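Local structure of FACT complex subunit POB3 (Chaetomium thermophilum var. thermophilum, 4KHB) at residues L142-P154 / Q177-T189. The protein probably serves, as a subunit of the histone chaperone FACT, to reorganise nucleosomes during transcription, replication and repair, this piece being its N-terminal part that pairs with Spt16. Numbering follows the deposited sequence.
Sequences LAGRNEIAVEFAP and QLVEIRFYIPGTT
Ile148 and Val150 exchange paired backbone bonds with Phe183 and Ile181, joining strands 147-152 and 177-184 as antiparallel neighbours whose axes approach to 4.7 Å at 162°. Val150 N to Ile181 O is short, 2.8 Å, and nearly straight; Ile185 N to Asn146 O and Phe152 N to Val179 O add a bond on either flank of these pairs.

On the face of Glu147, Ala149 and Arg182, the extended Arg182 lies between two carboxylates: Arg182 NE meets Glu180 OE1 at 2.9 Å, within the guanidinium plane but from above the carboxylate, while Arg182 NH1 reaches Glu147 OE1 across the strands in a salt bridge whose hydrogen bond is weak, at 3.4 Å. Glu147 OE2 pairs with Arg94 of the SPT16D chain. A leucine in place of Arg182 would probably leave the Glu180 carboxylate without its charge mate and Glu147 relying on that Arg94.

On the other face, Phe152 CG sits beside the backbone N (chi1 -53°), bringing Phe152 CE2 to 3.5 Å from Leu178 CD2, with Ile181 CG1 at the ring edge; Val150 CG2 touches the edge of Phe183. Ile132 adjoins Phe152 and Ile181. Strand 177-184 also pairs with an SPT16D strand, making this meander of the second PH-like domain part of an intermolecular beta-sheet.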
loop_
_atom_site.group_PDB
_atom_site.type_symbol
_atom_site.label_atom_id
_atom_site.label_comp_id
_atom_site.label_asym_id
_atom_site.label_seq_id
_atom_site.Cartn_x
_atom_site.Cartn_y
_atom_site.Cartn_z
ATOM N N LEU H 142 13.678 16.631 0.647
ATOM C CA LEU H 142 14.996 16.112 0.986
ATOM C C LEU H 142 15.147 16.252 2.487
ATOM O O LEU H 142 15.001 17.348 3.034
ATOM C CB LEU H 142 16.100 16.900 0.274
ATOM C CG LEU H 142 17.516 16.312 0.307
ATOM C CD1 LEU H 142 17.655 15.126 -0.620
ATOM C CD2 LEU H 142 18.568 17.375 -0.013
ATOM N N ALA H 143 15.452 15.145 3.153
ATOM C CA ALA H 143 15.488 15.122 4.607
ATOM C C ALA H 143 16.906 14.993 5.137
ATOM O O ALA H 143 17.131 15.021 6.350
ATOM C CB ALA H 143 14.622 13.991 5.131
ATOM N N GLY H 144 17.856 14.840 4.221
ATOM C CA GLY H 144 19.258 14.710 4.573
ATOM C C GLY H 144 19.965 14.015 3.429
ATOM O O GLY H 144 19.508 14.088 2.285
ATOM N N ARG H 145 21.083 13.357 3.715
ATOM C CA ARG H 145 21.637 12.416 2.752
ATOM C C ARG H 145 21.413 11.008 3.281
ATOM O O ARG H 145 21.556 10.761 4.482
ATOM C CB ARG H 145 23.136 12.643 2.563
ATOM C CG ARG H 145 24.005 12.361 3.784
ATOM C CD ARG H 145 25.460 12.508 3.409
ATOM N NE ARG H 145 26.075 13.623 4.115
ATOM C CZ ARG H 145 26.710 14.619 3.509
ATOM N NH1 ARG H 145 26.758 14.668 2.185
ATOM N NH2 ARG H 145 27.247 15.596 4.222
ATOM N N ASN H 146 21.021 10.084 2.413
ATOM C CA ASN H 146 20.492 10.349 1.083
ATOM C C ASN H 146 19.045 10.023 1.433
ATOM O O ASN H 146 18.601 8.890 1.249
ATOM C CB ASN H 146 21.088 9.347 0.094
ATOM C CG ASN H 146 22.571 9.562 -0.142
ATOM O OD1 ASN H 146 22.967 10.239 -1.090
ATOM N ND2 ASN H 146 23.394 9.047 0.762
ATOM N N GLU H 147 18.302 11.009 1.926
ATOM C CA GLU H 147 16.948 10.698 2.377
ATOM C C GLU H 147 15.847 11.618 1.853
ATOM O O GLU H 147 15.959 12.847 1.899
ATOM C CB GLU H 147 16.928 10.695 3.909
ATOM C CG GLU H 147 15.626 10.227 4.531
ATOM C CD GLU H 147 15.725 10.104 6.038
ATOM O OE1 GLU H 147 14.827 10.611 6.738
ATOM O OE2 GLU H 147 16.693 9.480 6.520
ATOM N N ILE H 148 14.779 10.992 1.364
ATOM C CA ILE H 148 13.625 11.694 0.818
ATOM C C ILE H 148 12.401 11.448 1.694
ATOM O O ILE H 148 12.109 10.306 2.052
ATOM C CB ILE H 148 13.302 11.214 -0.616
ATOM C CG1 ILE H 148 14.583 10.964 -1.419
ATOM C CG2 ILE H 148 12.374 12.200 -1.321
ATOM C CD1 ILE H 148 15.409 12.213 -1.684
ATOM N N ALA H 149 11.689 12.516 2.045
ATOM C CA ALA H 149 10.470 12.387 2.834
ATOM C C ALA H 149 9.248 12.592 1.949
ATOM O O ALA H 149 9.167 13.582 1.218
ATOM C CB ALA H 149 10.471 13.386 3.983
ATOM N N VAL H 150 8.302 11.660 2.016
ATOM C CA VAL H 150 7.054 11.783 1.273
ATOM C C VAL H 150 5.925 11.968 2.275
ATOM O O VAL H 150 5.618 11.061 3.051
ATOM C CB VAL H 150 6.779 10.543 0.400
ATOM C CG1 VAL H 150 5.475 10.706 -0.357
ATOM C CG2 VAL H 150 7.923 10.313 -0.568
ATOM N N GLU H 151 5.311 13.148 2.255
ATOM C CA GLU H 151 4.328 13.515 3.270
ATOM C C GLU H 151 2.897 13.525 2.752
ATOM O O GLU H 151 2.642 13.821 1.582
ATOM C CB GLU H 151 4.673 14.874 3.891
ATOM C CG GLU H 151 6.156 15.208 3.880
ATOM C CD GLU H 151 6.479 16.420 4.730
ATOM O OE1 GLU H 151 7.640 16.877 4.695
ATOM O OE2 GLU H 151 5.576 16.908 5.439
ATOM N N PHE H 152 1.965 13.199 3.642
ATOM C CA PHE H 152 0.554 13.159 3.296
ATOM C C PHE H 152 -0.246 14.128 4.159
ATOM O O PHE H 152 0.197 14.524 5.238
ATOM C CB PHE H 152 0.024 11.735 3.454
ATOM C CG PHE H 152 0.828 10.711 2.709
ATOM C CD1 PHE H 152 0.594 10.476 1.363
ATOM C CD2 PHE H 152 1.827 9.991 3.351
ATOM C CE1 PHE H 152 1.336 9.536 0.668
ATOM C CE2 PHE H 152 2.574 9.052 2.664
ATOM C CZ PHE H 152 2.327 8.822 1.320
ATOM N N ALA H 153 -1.427 14.505 3.678
ATOM C CA ALA H 153 -2.319 15.383 4.427
ATOM C C ALA H 153 -3.640 14.679 4.680
ATOM O O ALA H 153 -4.634 14.964 4.009
ATOM C CB ALA H 153 -2.554 16.676 3.666
ATOM N N PRO H 154 -3.654 13.748 5.645
ATOM C CA PRO H 154 -4.876 12.991 5.918
ATOM C C PRO H 154 -5.933 13.867 6.579
ATOM O O PRO H 154 -7.125 13.571 6.489
ATOM C CB PRO H 154 -4.398 11.904 6.884
ATOM C CG PRO H 154 -3.235 12.523 7.586
ATOM C CD PRO H 154 -2.547 13.349 6.536
ATOM N N GLN H 177 -4.042 6.309 9.962
ATOM C CA GLN H 177 -3.796 7.199 8.838
ATOM C C GLN H 177 -2.311 7.372 8.566
ATOM O O GLN H 177 -1.538 7.707 9.468
ATOM C CB GLN H 177 -4.449 8.562 9.097
ATOM C CG GLN H 177 -5.956 8.484 9.339
ATOM C CD GLN H 177 -6.578 9.842 9.589
ATOM O OE1 GLN H 177 -5.883 10.807 9.910
ATOM N NE2 GLN H 177 -7.892 9.925 9.440
ATOM N N LEU H 178 -1.921 7.165 7.313
ATOM C CA LEU H 178 -0.525 7.308 6.922
ATOM C C LEU H 178 -0.152 8.785 6.894
ATOM O O LEU H 178 -0.842 9.600 6.273
ATOM C CB LEU H 178 -0.270 6.654 5.561
ATOM C CG LEU H 178 1.184 6.616 5.090
ATOM C CD1 LEU H 178 2.039 5.864 6.093
ATOM C CD2 LEU H 178 1.285 5.957 3.721
ATOM N N VAL H 179 0.940 9.121 7.571
ATOM C CA VAL H 179 1.351 10.508 7.725
ATOM C C VAL H 179 2.579 10.823 6.878
ATOM O O VAL H 179 2.642 11.865 6.219
ATOM C CB VAL H 179 1.652 10.826 9.209
ATOM C CG1 VAL H 179 2.200 12.227 9.356
ATOM C CG2 VAL H 179 0.403 10.665 10.052
ATOM N N GLU H 180 3.540 9.903 6.877
ATOM C CA GLU H 180 4.825 10.135 6.226
ATOM C C GLU H 180 5.558 8.830 5.918
ATOM O O GLU H 180 5.461 7.865 6.678
ATOM C CB GLU H 180 5.695 11.022 7.126
ATOM C CG GLU H 180 7.032 11.428 6.536
ATOM C CD GLU H 180 7.926 12.110 7.553
ATOM O OE1 GLU H 180 8.223 11.487 8.594
ATOM O OE2 GLU H 180 8.324 13.270 7.316
ATOM N N ILE H 181 6.273 8.795 4.793
ATOM C CA ILE H 181 7.191 7.697 4.496
ATOM C C ILE H 181 8.544 8.284 4.113
ATOM O O ILE H 181 8.617 9.245 3.343
ATOM C CB ILE H 181 6.693 6.807 3.338
ATOM C CG1 ILE H 181 5.242 6.385 3.577
ATOM C CG2 ILE H 181 7.580 5.574 3.191
ATOM C CD1 ILE H 181 4.712 5.398 2.562
ATOM N N ARG H 182 9.612 7.703 4.650
ATOM C CA ARG H 182 10.964 8.140 4.335
ATOM C C ARG H 182 11.751 7.045 3.626
ATOM O O ARG H 182 11.746 5.889 4.056
ATOM C CB ARG H 182 11.679 8.585 5.614
ATOM C CG ARG H 182 10.970 9.720 6.333
ATOM C CD ARG H 182 11.788 10.265 7.486
ATOM N NE ARG H 182 11.071 11.307 8.214
ATOM C CZ ARG H 182 11.659 12.229 8.969
ATOM N NH1 ARG H 182 12.979 12.235 9.101
ATOM N NH2 ARG H 182 10.929 13.140 9.595
ATOM N N PHE H 183 12.437 7.410 2.550
ATOM C CA PHE H 183 13.215 6.439 1.796
ATOM C C PHE H 183 14.687 6.815 1.848
ATOM O O PHE H 183 15.033 7.999 1.797
ATOM C CB PHE H 183 12.755 6.407 0.336
ATOM C CG PHE H 183 11.343 5.929 0.151
ATOM C CD1 PHE H 183 11.069 4.575 0.019
ATOM C CD2 PHE H 183 10.291 6.833 0.100
ATOM C CE1 PHE H 183 9.770 4.129 -0.153
ATOM C CE2 PHE H 183 8.989 6.396 -0.071
ATOM C CZ PHE H 183 8.728 5.041 -0.198
ATOM N N TYR H 184 15.552 5.811 1.958
ATOM C CA TYR H 184 16.976 6.028 1.764
ATOM C C TYR H 184 17.322 5.637 0.337
ATOM O O TYR H 184 17.265 4.459 -0.023
ATOM C CB TYR H 184 17.800 5.216 2.763
ATOM C CG TYR H 184 19.281 5.253 2.477
ATOM C CD1 TYR H 184 20.029 6.387 2.760
ATOM C CD2 TYR H 184 19.937 4.149 1.949
ATOM C CE1 TYR H 184 21.380 6.432 2.501
ATOM C CE2 TYR H 184 21.291 4.182 1.692
ATOM C CZ TYR H 184 22.007 5.327 1.971
ATOM O OH TYR H 184 23.356 5.371 1.718
ATOM N N ILE H 185 17.682 6.632 -0.467
ATOM C CA ILE H 185 17.992 6.424 -1.875
ATOM C C ILE H 185 19.364 7.000 -2.197
ATOM O O ILE H 185 19.511 8.215 -2.336
ATOM C CB ILE H 185 16.939 7.092 -2.789
ATOM C CG1 ILE H 185 15.522 6.634 -2.417
ATOM C CG2 ILE H 185 17.231 6.797 -4.255
ATOM C CD1 ILE H 185 14.420 7.260 -3.256
ATOM N N PRO H 186 20.371 6.124 -2.337
ATOM C CA PRO H 186 21.733 6.593 -2.635
ATOM C C PRO H 186 21.837 7.273 -3.999
ATOM O O PRO H 186 21.022 7.017 -4.884
ATOM C CB PRO H 186 22.581 5.310 -2.609
ATOM C CG PRO H 186 21.657 4.169 -2.369
ATOM C CD PRO H 186 20.246 4.656 -2.334
ATOM N N GLY H 187 22.861 8.106 -4.160
ATOM C CA GLY H 187 23.034 8.946 -5.334
ATOM C C GLY H 187 22.094 10.038 -5.832
ATOM O O GLY H 187 21.961 10.253 -7.037
ATOM N N THR H 188 21.432 10.715 -4.896
ATOM C CA THR H 188 20.944 12.042 -5.273
ATOM C C THR H 188 21.560 13.085 -4.339
ATOM O O THR H 188 21.241 14.273 -4.428
ATOM C CB THR H 188 19.403 12.155 -5.275
ATOM O OG1 THR H 188 18.824 10.846 -5.279
ATOM C CG2 THR H 188 18.925 12.903 -6.522
ATOM N N THR H 189 22.437 12.631 -3.445
ATOM C CA THR H 189 23.266 13.539 -2.650
ATOM C C THR H 189 24.738 13.452 -3.044
ATOM O O THR H 189 25.246 14.302 -3.775
ATOM C CB THR H 189 23.137 13.314 -1.127
ATOM O OG1 THR H 189 21.831 13.701 -0.683
ATOM C CG2 THR H 189 24.185 14.132 -0.387
#